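Local atomic coordinates of amorpha-4,11-diene synthase (Artemisia annua, PDB entry 4GAX), a protein that acts as a sesquiterpene synthase, here an engineered variant of an alpha-bisabolol synthase, probably cyclising farnesyl diphosphate with release of diphosphate. Residues A[211-219]-A[526-534]; A[322-333]-A[344-352]. One frame throughout, in Å; residues are numbered along the deposited sequence.

Contact 1. Residues A[211-219]-A[526-534]; sequences KKPLWKRLP and INLVHFLDV
His530 meets Trp215 in a T-shaped (edge-to-face) stack: the planes stand at 81°, with 4.6 Å between the centroids of the imidazole and the five-membered indole ring. The edge atom His530 CE1 lies centrally over the indole, 3.5 Å from Trp215 CE2. The first torsion of Trp215 carries the indole alongside its own carbonyl carbon, and chi2 of -130° turns the ring face to His530 CE1. Trp215 O and Lys216 CA lie over one face of the imidazole; Lys216 CA is 3.9 Å from the His530 ring centroid and 14° off its normal, a CH-pi contact. The backbone of 215-216 therefore covers a face of the ring whose edge meets the indole.

The charged group is a network on one carboxylate oxygen. Lys216 NZ gives Asp533 OD2 a weak hydrogen bond of 3.4 Å within a salt bridge, and Lys212 NZ forms a second salt bridge at 3.6 Å to Asp533 OD2. Lys212 NZ also donates to two waters. One of them donates in turn to Lys216 O and to His530 O, tying the two backbones together; the other donates to Asp533 O.

Two apolar pairs complete the contact. Leu218 CD2 sits 3.7 Å from Phe531 CD1, at the ring edge and near its plane, and Trp215 CZ2 packs 3.8 Å from Ile526 CG1.

The contact lies near the centre of the chain, where the turn between helices 200-211 and 219-232 is laid on helix 519-535. Helix 489-513 adds Asn508, which binds Trp215 NE1, and Trp504, a cation-pi partner of Lys216. Beside Leu218 and Phe531 runs helix 282-292, whose Ser292 O accepts from Asn527 ND2.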
loop_
_atom_site.group_PDB
_atom_site.type_symbol
_atom_site.label_atom_id
_atom_site.label_comp_id
_atom_site.label_asym_id
_atom_site.label_seq_id
_atom_site.Cartn_x
_atom_site.Cartn_y
_atom_site.Cartn_z
ATOM N N LYS A 211 8.649 -14.393 6.252
ATOM C CA LYS A 211 7.585 -13.749 7.030
ATOM C C LYS A 211 6.642 -12.938 6.126
ATOM O O LYS A 211 5.423 -12.963 6.314
ATOM C CB LYS A 211 8.185 -12.848 8.116
ATOM C CG LYS A 211 7.230 -12.471 9.247
ATOM C CD LYS A 211 7.941 -12.466 10.615
ATOM C CE LYS A 211 8.290 -13.886 11.092
ATOM N NZ LYS A 211 9.758 -14.212 11.043
ATOM N N LYS A 212 7.196 -12.224 5.153
ATOM C CA LYS A 212 6.376 -11.473 4.199
ATOM C C LYS A 212 7.171 -11.262 2.924
ATOM O O LYS A 212 8.286 -10.710 2.947
ATOM C CB LYS A 212 5.954 -10.109 4.777
ATOM C CG LYS A 212 5.116 -9.274 3.792
ATOM C CD LYS A 212 4.726 -7.906 4.374
ATOM C CE LYS A 212 3.715 -8.025 5.501
ATOM N NZ LYS A 212 3.017 -6.708 5.732
ATOM N N PRO A 213 6.623 -11.721 1.793
ATOM C CA PRO A 213 7.418 -11.556 0.580
ATOM C C PRO A 213 7.510 -10.094 0.144
ATOM O O PRO A 213 6.663 -9.267 0.525
ATOM C CB PRO A 213 6.663 -12.389 -0.442
ATOM C CG PRO A 213 5.258 -12.470 0.074
ATOM C CD PRO A 213 5.360 -12.450 1.558
ATOM N N LEU A 214 8.545 -9.802 -0.640
ATOM C CA LEU A 214 8.870 -8.462 -1.093
ATOM C C LEU A 214 7.682 -7.725 -1.735
ATOM O O LEU A 214 7.428 -6.535 -1.457
ATOM C CB LEU A 214 10.021 -8.575 -2.100
ATOM C CG LEU A 214 10.526 -7.310 -2.770
ATOM C CD1 LEU A 214 11.008 -6.340 -1.704
ATOM C CD2 LEU A 214 11.669 -7.664 -3.731
ATOM N N TRP A 215 6.955 -8.438 -2.581
ATOM C CA TRP A 215 5.824 -7.856 -3.315
ATOM C C TRP A 215 4.741 -7.337 -2.377
ATOM O O TRP A 215 4.104 -6.318 -2.655
ATOM C CB TRP A 215 5.250 -8.900 -4.269
ATOM C CG TRP A 215 4.010 -8.490 -5.061
ATOM C CD1 TRP A 215 2.851 -9.207 -5.168
ATOM C CD2 TRP A 215 3.818 -7.302 -5.859
ATOM N NE1 TRP A 215 1.949 -8.543 -5.973
ATOM C CE2 TRP A 215 2.516 -7.374 -6.408
ATOM C CE3 TRP A 215 4.608 -6.182 -6.145
ATOM C CZ2 TRP A 215 1.986 -6.372 -7.235
ATOM C CZ3 TRP A 215 4.083 -5.186 -6.970
ATOM C CH2 TRP A 215 2.785 -5.292 -7.510
ATOM N N LYS A 216 4.546 -8.028 -1.256
ATOM C CA LYS A 216 3.513 -7.635 -0.301
ATOM C C LYS A 216 3.942 -6.522 0.666
ATOM O O LYS A 216 3.095 -5.854 1.255
ATOM C CB LYS A 216 2.996 -8.867 0.474
ATOM C CG LYS A 216 1.986 -9.687 -0.346
ATOM C CD LYS A 216 1.654 -11.044 0.267
ATOM C CE LYS A 216 0.998 -10.915 1.625
ATOM N NZ LYS A 216 0.060 -9.779 1.618
ATOM N N ARG A 217 5.250 -6.336 0.842
ATOM C CA ARG A 217 5.764 -5.279 1.724
ATOM C C ARG A 217 5.746 -3.935 0.987
ATOM O O ARG A 217 6.155 -3.840 -0.182
ATOM C CB ARG A 217 7.191 -5.604 2.183
ATOM C CG ARG A 217 7.797 -4.585 3.174
ATOM C CD ARG A 217 9.022 -5.189 3.890
ATOM N NE ARG A 217 9.685 -6.097 2.975
ATOM C CZ ARG A 217 9.808 -7.403 3.163
ATOM N NH1 ARG A 217 9.354 -7.974 4.271
ATOM N NH2 ARG A 217 10.401 -8.127 2.233
ATOM N N LEU A 218 5.269 -2.894 1.667
ATOM C CA LEU A 218 5.244 -1.555 1.084
ATOM C C LEU A 218 6.691 -1.151 0.766
ATOM O O LEU A 218 7.580 -1.398 1.578
ATOM C CB LEU A 218 4.660 -0.578 2.108
ATOM C CG LEU A 218 3.155 -0.298 2.049
ATOM C CD1 LEU A 218 2.431 -1.166 1.035
ATOM C CD2 LEU A 218 2.536 -0.424 3.428
ATOM N N PRO A 219 6.917 -0.500 -0.385
ATOM C CA PRO A 219 8.283 -0.157 -0.813
ATOM C C PRO A 219 9.090 0.674 0.182
ATOM O O PRO A 219 10.284 0.427 0.298
ATOM C CB PRO A 219 8.083 0.624 -2.127
ATOM C CG PRO A 219 6.574 0.808 -2.284
ATOM C CD PRO A 219 5.914 -0.242 -1.443
ATOM N N ILE A 526 -2.347 -0.490 -5.772
ATOM C CA ILE A 526 -1.787 -1.761 -5.320
ATOM C C ILE A 526 -1.112 -1.587 -3.956
ATOM O O ILE A 526 -1.145 -2.496 -3.125
ATOM C CB ILE A 526 -0.825 -2.429 -6.361
ATOM C CG1 ILE A 526 -0.605 -3.906 -6.020
ATOM C CG2 ILE A 526 0.554 -1.746 -6.420
ATOM C CD1 ILE A 526 -1.849 -4.753 -6.180
ATOM N N ASN A 527 -0.542 -0.408 -3.714
ATOM C CA ASN A 527 0.108 -0.156 -2.430
ATOM C C ASN A 527 -0.959 -0.116 -1.342
ATOM O O ASN A 527 -0.787 -0.696 -0.271
ATOM C CB ASN A 527 0.902 1.156 -2.452
ATOM C CG ASN A 527 2.149 1.079 -3.320
ATOM O OD1 ASN A 527 2.650 -0.017 -3.632
ATOM N ND2 ASN A 527 2.663 2.245 -3.709
ATOM N N LEU A 528 -2.072 0.567 -1.621
ATOM C CA LEU A 528 -3.163 0.623 -0.645
ATOM C C LEU A 528 -3.729 -0.766 -0.356
ATOM O O LEU A 528 -4.138 -1.044 0.770
ATOM C CB LEU A 528 -4.280 1.575 -1.097
ATOM C CG LEU A 528 -3.881 3.057 -1.018
ATOM C CD1 LEU A 528 -4.959 3.941 -1.647
ATOM C CD2 LEU A 528 -3.635 3.477 0.429
ATOM N N VAL A 529 -3.758 -1.642 -1.356
ATOM C CA VAL A 529 -4.209 -3.024 -1.100
ATOM C C VAL A 529 -3.216 -3.768 -0.210
ATOM O O VAL A 529 -3.607 -4.441 0.741
ATOM C CB VAL A 529 -4.392 -3.829 -2.424
ATOM C CG1 VAL A 529 -4.744 -5.283 -2.122
ATOM C CG2 VAL A 529 -5.481 -3.203 -3.288
ATOM N N HIS A 530 -1.925 -3.648 -0.507
ATOM C CA HIS A 530 -0.913 -4.305 0.328
ATOM C C HIS A 530 -0.877 -3.727 1.741
ATOM O O HIS A 530 -0.599 -4.439 2.719
ATOM C CB HIS A 530 0.469 -4.222 -0.334
ATOM C CG HIS A 530 0.628 -5.159 -1.488
ATOM N ND1 HIS A 530 1.308 -4.821 -2.639
ATOM C CD2 HIS A 530 0.193 -6.429 -1.661
ATOM C CE1 HIS A 530 1.279 -5.844 -3.478
ATOM N NE2 HIS A 530 0.602 -6.830 -2.911
ATOM N N PHE A 531 -1.190 -2.442 1.855
ATOM C CA PHE A 531 -1.284 -1.827 3.183
ATOM C C PHE A 531 -2.282 -2.522 4.106
ATOM O O PHE A 531 -2.122 -2.523 5.352
ATOM C CB PHE A 531 -1.622 -0.334 3.079
ATOM C CG PHE A 531 -1.745 0.332 4.408
ATOM C CD1 PHE A 531 -0.615 0.573 5.172
ATOM C CD2 PHE A 531 -2.984 0.692 4.912
ATOM C CE1 PHE A 531 -0.714 1.179 6.413
ATOM C CE2 PHE A 531 -3.092 1.306 6.159
ATOM C CZ PHE A 531 -1.952 1.551 6.907
ATOM N N LEU A 532 -3.314 -3.127 3.526
ATOM C CA LEU A 532 -4.350 -3.770 4.354
ATOM C C LEU A 532 -3.732 -4.855 5.216
ATOM O O LEU A 532 -4.200 -5.123 6.330
ATOM C CB LEU A 532 -5.469 -4.375 3.495
ATOM C CG LEU A 532 -6.277 -3.462 2.559
ATOM C CD1 LEU A 532 -7.063 -4.295 1.531
ATOM C CD2 LEU A 532 -7.210 -2.581 3.348
ATOM N N ASP A 533 -2.666 -5.469 4.706
ATOM C CA ASP A 533 -1.972 -6.517 5.453
ATOM C C ASP A 533 -1.312 -5.946 6.703
ATOM O O ASP A 533 -1.186 -6.640 7.706
ATOM C CB ASP A 533 -0.926 -7.211 4.568
ATOM C CG ASP A 533 -0.686 -8.659 4.974
ATOM O OD1 ASP A 533 -1.662 -9.360 5.344
ATOM O OD2 ASP A 533 0.481 -9.099 4.924
ATOM N N VAL A 534 -0.900 -4.679 6.640
ATOM C CA VAL A 534 -0.322 -3.976 7.788
ATOM C C VAL A 534 -1.427 -3.447 8.690
ATOM O O VAL A 534 -1.363 -3.540 9.924
ATOM C CB VAL A 534 0.545 -2.782 7.319
ATOM C CG1 VAL A 534 0.856 -1.849 8.489
ATOM C CG2 VAL A 534 1.834 -3.295 6.660
HETATM O O HOH W 1 1.964 -5.117 3.553
HETATM O O HOH W 2 1.803 -7.213 8.073
#

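Contact 2. Residues A[322-333]-A[344-352]; sequences YGTYEELKIFTE and DMIPEYMKP
Glu327 and Pro347 bring the backbones to 6.6 Å between their CA atoms, and Phe331 and Ile346 repeat nearly that spacing, 6.5 Å CA to CA, one helical turn on. The polar bond is Tyr349 OH to Glu327 OE1, 2.8 Å, with the hydroxyl as donor; it comes from 61° out of the carboxylate plane. Thr324 N donates to the same Glu327 OE1 at 2.9 Å from the opposite face, so one oxygen is gripped from both sides. With the weak return bond from Glu327 N to Thr324 OG1, this is a capping box at the start of helix 325-337, which Tyr349 extends across the contact. In the class I terpene synthase fold this helix follows helix 299-322, which carries the DDIYD sequence that includes Ile318 and Tyr319; aspartate-rich motifs of this kind bind magnesium in the family.

Over one face of the Tyr349 ring comes the edge of Tyr322, in an offset edge-to-face stack, planes at 68° and centroids of the Tyr322 and Tyr349 rings 5.1 Å apart; Met350 CG lies over the opposite face. A leucine in place of Tyr349 would probably leave the edge of Tyr322 without its aromatic face and take from Glu327 OE1 the hydroxyl that meets it on the face opposite Thr324 N.

Deeper in, Met350 makes a Met-aromatic contact, its SD lying obliquely 3.8 Å from Phe331 CD1, while its CE reaches Leu328 CD2. Ile330 CG2 rests 3.7 Å from Pro347 CD. Toward the far end, bent at chi3 (-139°), Met345 brings its CE to 3.7 Å from Glu333 CG.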
loop_
_atom_site.group_PDB
_atom_site.type_symbol
_atom_site.label_atom_id
_atom_site.label_comp_id
_atom_site.label_asym_id
_atom_site.label_seq_id
_atom_site.Cartn_x
_atom_site.Cartn_y
_atom_site.Cartn_z
ATOM N N TYR A 322 -22.467 6.341 17.498
ATOM C CA TYR A 322 -23.035 7.625 17.905
ATOM C C TYR A 322 -24.423 8.075 17.410
ATOM O O TYR A 322 -25.344 8.236 18.215
ATOM C CB TYR A 322 -22.012 8.738 17.658
ATOM C CG TYR A 322 -22.051 9.762 18.749
ATOM C CD1 TYR A 322 -21.568 9.462 20.016
ATOM C CD2 TYR A 322 -22.613 11.005 18.538
ATOM C CE1 TYR A 322 -21.622 10.381 21.034
ATOM C CE2 TYR A 322 -22.674 11.934 19.547
ATOM C CZ TYR A 322 -22.174 11.618 20.790
ATOM O OH TYR A 322 -22.226 12.547 21.798
ATOM N N GLY A 323 -24.568 8.306 16.110
ATOM C CA GLY A 323 -25.775 8.931 15.589
ATOM C C GLY A 323 -27.034 8.078 15.600
ATOM O O GLY A 323 -27.004 6.898 15.246
ATOM N N THR A 324 -28.142 8.677 16.027
ATOM C CA THR A 324 -29.458 8.049 15.900
ATOM C C THR A 324 -29.865 8.064 14.431
ATOM O O THR A 324 -29.331 8.851 13.647
ATOM C CB THR A 324 -30.526 8.833 16.665
ATOM O OG1 THR A 324 -30.826 10.032 15.943
ATOM C CG2 THR A 324 -30.035 9.197 18.054
ATOM N N TYR A 325 -30.829 7.226 14.066
ATOM C CA TYR A 325 -31.291 7.137 12.680
ATOM C C TYR A 325 -31.703 8.489 12.078
ATOM O O TYR A 325 -31.297 8.826 10.960
ATOM C CB TYR A 325 -32.433 6.115 12.553
ATOM C CG TYR A 325 -33.131 6.118 11.208
ATOM C CD1 TYR A 325 -32.603 5.428 10.119
ATOM C CD2 TYR A 325 -34.323 6.807 11.030
ATOM C CE1 TYR A 325 -33.248 5.434 8.889
ATOM C CE2 TYR A 325 -34.970 6.818 9.809
ATOM C CZ TYR A 325 -34.432 6.133 8.745
ATOM O OH TYR A 325 -35.087 6.153 7.535
ATOM N N GLU A 326 -32.496 9.265 12.815
ATOM C CA GLU A 326 -32.973 10.546 12.299
ATOM C C GLU A 326 -31.820 11.518 12.076
ATOM O O GLU A 326 -31.838 12.298 11.119
ATOM C CB GLU A 326 -34.020 11.180 13.223
ATOM C CG GLU A 326 -35.381 10.508 13.188
ATOM C CD GLU A 326 -35.412 9.214 13.984
ATOM O OE1 GLU A 326 -34.468 8.974 14.767
ATOM O OE2 GLU A 326 -36.379 8.434 13.827
ATOM N N GLU A 327 -30.828 11.472 12.963
ATOM C CA GLU A 327 -29.656 12.340 12.858
ATOM C C GLU A 327 -28.836 11.971 11.615
ATOM O O GLU A 327 -28.411 12.836 10.847
ATOM C CB GLU A 327 -28.794 12.221 14.124
ATOM C CG GLU A 327 -29.438 12.782 15.412
ATOM C CD GLU A 327 -28.636 12.444 16.669
ATOM O OE1 GLU A 327 -27.767 11.540 16.613
ATOM O OE2 GLU A 327 -28.865 13.086 17.716
ATOM N N LEU A 328 -28.622 10.674 11.429
ATOM C CA LEU A 328 -27.882 10.176 10.280
ATOM C C LEU A 328 -28.575 10.509 8.957
ATOM O O LEU A 328 -27.918 10.880 7.980
ATOM C CB LEU A 328 -27.655 8.667 10.411
ATOM C CG LEU A 328 -26.730 8.262 11.559
ATOM C CD1 LEU A 328 -26.417 6.767 11.512
ATOM C CD2 LEU A 328 -25.442 9.076 11.517
ATOM N N LYS A 329 -29.900 10.386 8.935
ATOM C CA LYS A 329 -30.695 10.750 7.764
ATOM C C LYS A 329 -30.461 12.205 7.356
ATOM O O LYS A 329 -30.253 12.501 6.175
ATOM C CB LYS A 329 -32.191 10.531 8.036
ATOM C CG LYS A 329 -33.086 10.949 6.884
ATOM C CD LYS A 329 -33.639 9.745 6.130
ATOM C CE LYS A 329 -34.998 9.313 6.681
ATOM N NZ LYS A 329 -36.138 9.747 5.819
ATOM N N ILE A 330 -30.507 13.106 8.337
ATOM C CA ILE A 330 -30.256 14.527 8.101
ATOM C C ILE A 330 -28.814 14.787 7.632
ATOM O O ILE A 330 -28.579 15.575 6.711
ATOM C CB ILE A 330 -30.517 15.352 9.375
ATOM C CG1 ILE A 330 -31.982 15.244 9.797
ATOM C CG2 ILE A 330 -30.165 16.808 9.150
ATOM C CD1 ILE A 330 -32.282 15.897 11.135
ATOM N N PHE A 331 -27.848 14.144 8.276
ATOM C CA PHE A 331 -26.449 14.349 7.898
ATOM C C PHE A 331 -26.205 13.909 6.450
ATOM O O PHE A 331 -25.493 14.584 5.697
ATOM C CB PHE A 331 -25.504 13.623 8.867
ATOM C CG PHE A 331 -24.048 13.995 8.696
ATOM C CD1 PHE A 331 -23.528 15.126 9.314
ATOM C CD2 PHE A 331 -23.205 13.216 7.918
ATOM C CE1 PHE A 331 -22.173 15.471 9.159
ATOM C CE2 PHE A 331 -21.845 13.554 7.758
ATOM C CZ PHE A 331 -21.337 14.688 8.382
ATOM N N THR A 332 -26.804 12.783 6.067
ATOM C CA THR A 332 -26.682 12.265 4.707
ATOM C C THR A 332 -27.216 13.242 3.651
ATOM O O THR A 332 -26.609 13.402 2.591
ATOM C CB THR A 332 -27.420 10.927 4.553
ATOM O OG1 THR A 332 -26.874 9.968 5.472
ATOM C CG2 THR A 332 -27.291 10.404 3.118
ATOM N N GLU A 333 -28.347 13.889 3.926
ATOM C CA GLU A 333 -28.894 14.858 2.975
ATOM C C GLU A 333 -28.004 16.097 2.906
ATOM O O GLU A 333 -27.805 16.672 1.829
ATOM C CB GLU A 333 -30.341 15.237 3.323
ATOM C CG GLU A 333 -30.944 16.299 2.408
ATOM C CD GLU A 333 -30.817 15.955 0.925
ATOM O OE1 GLU A 333 -31.085 14.791 0.552
ATOM O OE2 GLU A 333 -30.445 16.852 0.132
ATOM N N ASP A 344 -27.380 25.065 9.030
ATOM C CA ASP A 344 -28.493 25.262 9.962
ATOM C C ASP A 344 -29.454 24.083 10.000
ATOM O O ASP A 344 -30.284 23.975 10.914
ATOM C CB ASP A 344 -29.272 26.519 9.585
ATOM C CG ASP A 344 -28.545 27.784 9.972
ATOM O OD1 ASP A 344 -27.791 27.751 10.972
ATOM O OD2 ASP A 344 -28.730 28.810 9.280
ATOM N N MET A 345 -29.372 23.209 9.002
ATOM C CA MET A 345 -30.304 22.090 8.932
ATOM C C MET A 345 -29.773 20.879 9.710
ATOM O O MET A 345 -30.423 19.839 9.781
ATOM C CB MET A 345 -30.598 21.718 7.465
ATOM C CG MET A 345 -29.682 20.646 6.880
ATOM S SD MET A 345 -30.098 20.142 5.190
ATOM C CE MET A 345 -29.841 18.369 5.310
ATOM N N ILE A 346 -28.612 21.046 10.335
ATOM C CA ILE A 346 -27.836 19.928 10.868
ATOM C C ILE A 346 -27.792 19.874 12.398
ATOM O O ILE A 346 -27.613 20.906 13.048
ATOM C CB ILE A 346 -26.395 20.023 10.328
ATOM C CG1 ILE A 346 -26.403 19.911 8.798
ATOM C CG2 ILE A 346 -25.496 18.981 10.954
ATOM C CD1 ILE A 346 -25.030 20.121 8.151
ATOM N N PRO A 347 -27.954 18.667 12.978
ATOM C CA PRO A 347 -27.815 18.448 14.429
ATOM C C PRO A 347 -26.542 19.092 15.007
ATOM O O PRO A 347 -25.466 18.971 14.407
ATOM C CB PRO A 347 -27.729 16.925 14.537
ATOM C CG PRO A 347 -28.536 16.439 13.387
ATOM C CD PRO A 347 -28.304 17.425 12.265
ATOM N N GLU A 348 -26.674 19.759 16.155
ATOM C CA GLU A 348 -25.597 20.570 16.745
ATOM C C GLU A 348 -24.219 19.906 16.781
ATOM O O GLU A 348 -23.229 20.484 16.321
ATOM C CB GLU A 348 -25.982 21.027 18.156
ATOM C CG GLU A 348 -25.442 22.395 18.535
ATOM C CD GLU A 348 -26.060 23.506 17.707
ATOM O OE1 GLU A 348 -25.413 24.558 17.528
ATOM O OE2 GLU A 348 -27.199 23.321 17.233
ATOM N N TYR A 349 -24.146 18.693 17.317
ATOM C CA TYR A 349 -22.853 18.016 17.427
ATOM C C TYR A 349 -22.204 17.684 16.080
ATOM O O TYR A 349 -21.003 17.396 16.024
ATOM C CB TYR A 349 -22.962 16.756 18.295
ATOM C CG TYR A 349 -23.565 15.554 17.602
ATOM C CD1 TYR A 349 -22.758 14.593 17.014
ATOM C CD2 TYR A 349 -24.942 15.370 17.558
ATOM C CE1 TYR A 349 -23.302 13.490 16.387
ATOM C CE2 TYR A 349 -25.494 14.268 16.933
ATOM C CZ TYR A 349 -24.669 13.329 16.352
ATOM O OH TYR A 349 -25.209 12.220 15.731
ATOM N N MET A 350 -22.979 17.722 14.998
ATOM C CA MET A 350 -22.438 17.382 13.681
ATOM C C MET A 350 -21.905 18.611 12.948
ATOM O O MET A 350 -21.281 18.488 11.890
ATOM C CB MET A 350 -23.502 16.698 12.824
ATOM C CG MET A 350 -23.899 15.306 13.293
ATOM S SD MET A 350 -25.458 14.805 12.534
ATOM C CE MET A 350 -25.286 13.005 12.588
ATOM N N LYS A 351 -22.153 19.792 13.507
ATOM C CA LYS A 351 -21.710 21.029 12.864
ATOM C C LYS A 351 -20.188 21.139 12.662
ATOM O O LYS A 351 -19.741 21.448 11.549
ATOM C CB LYS A 351 -22.279 22.260 13.574
ATOM C CG LYS A 351 -23.809 22.374 13.489
ATOM C CD LYS A 351 -24.315 23.716 14.028
ATOM C CE LYS A 351 -25.792 23.914 13.694
ATOM N NZ LYS A 351 -26.248 25.318 13.936
ATOM N N PRO A 352 -19.382 20.868 13.715
ATOM C CA PRO A 352 -17.934 21.044 13.494
ATOM C C PRO A 352 -17.378 20.138 12.404
ATOM O O PRO A 352 -16.466 20.518 11.673
ATOM C CB PRO A 352 -17.312 20.651 14.845
ATOM C CG PRO A 352 -18.429 20.881 15.854
ATOM C CD PRO A 352 -19.694 20.512 15.115
#

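How the contacts relate
The two contacts lie at different depths and share no helix. Contact 1 is largely buried, about 6 Å from the centre of the chain, whereas contact 2 is partly buried and about 33 Å out; their centres are about 37 Å apart and their nearest atoms about 22 Å. Contact 1 ties positions 307 residues apart in sequence, a turn against a helix; contact 2 spans just 11 and packs a helix against the chain leading into the next one. Both combine an edge-to-face aromatic pair with a carboxylate. The inner carboxylate is met by two lysines, one of which also binds waters that link to backbone carbonyls, while the outer one accepts from a tyrosine hydroxyl and a backbone amide.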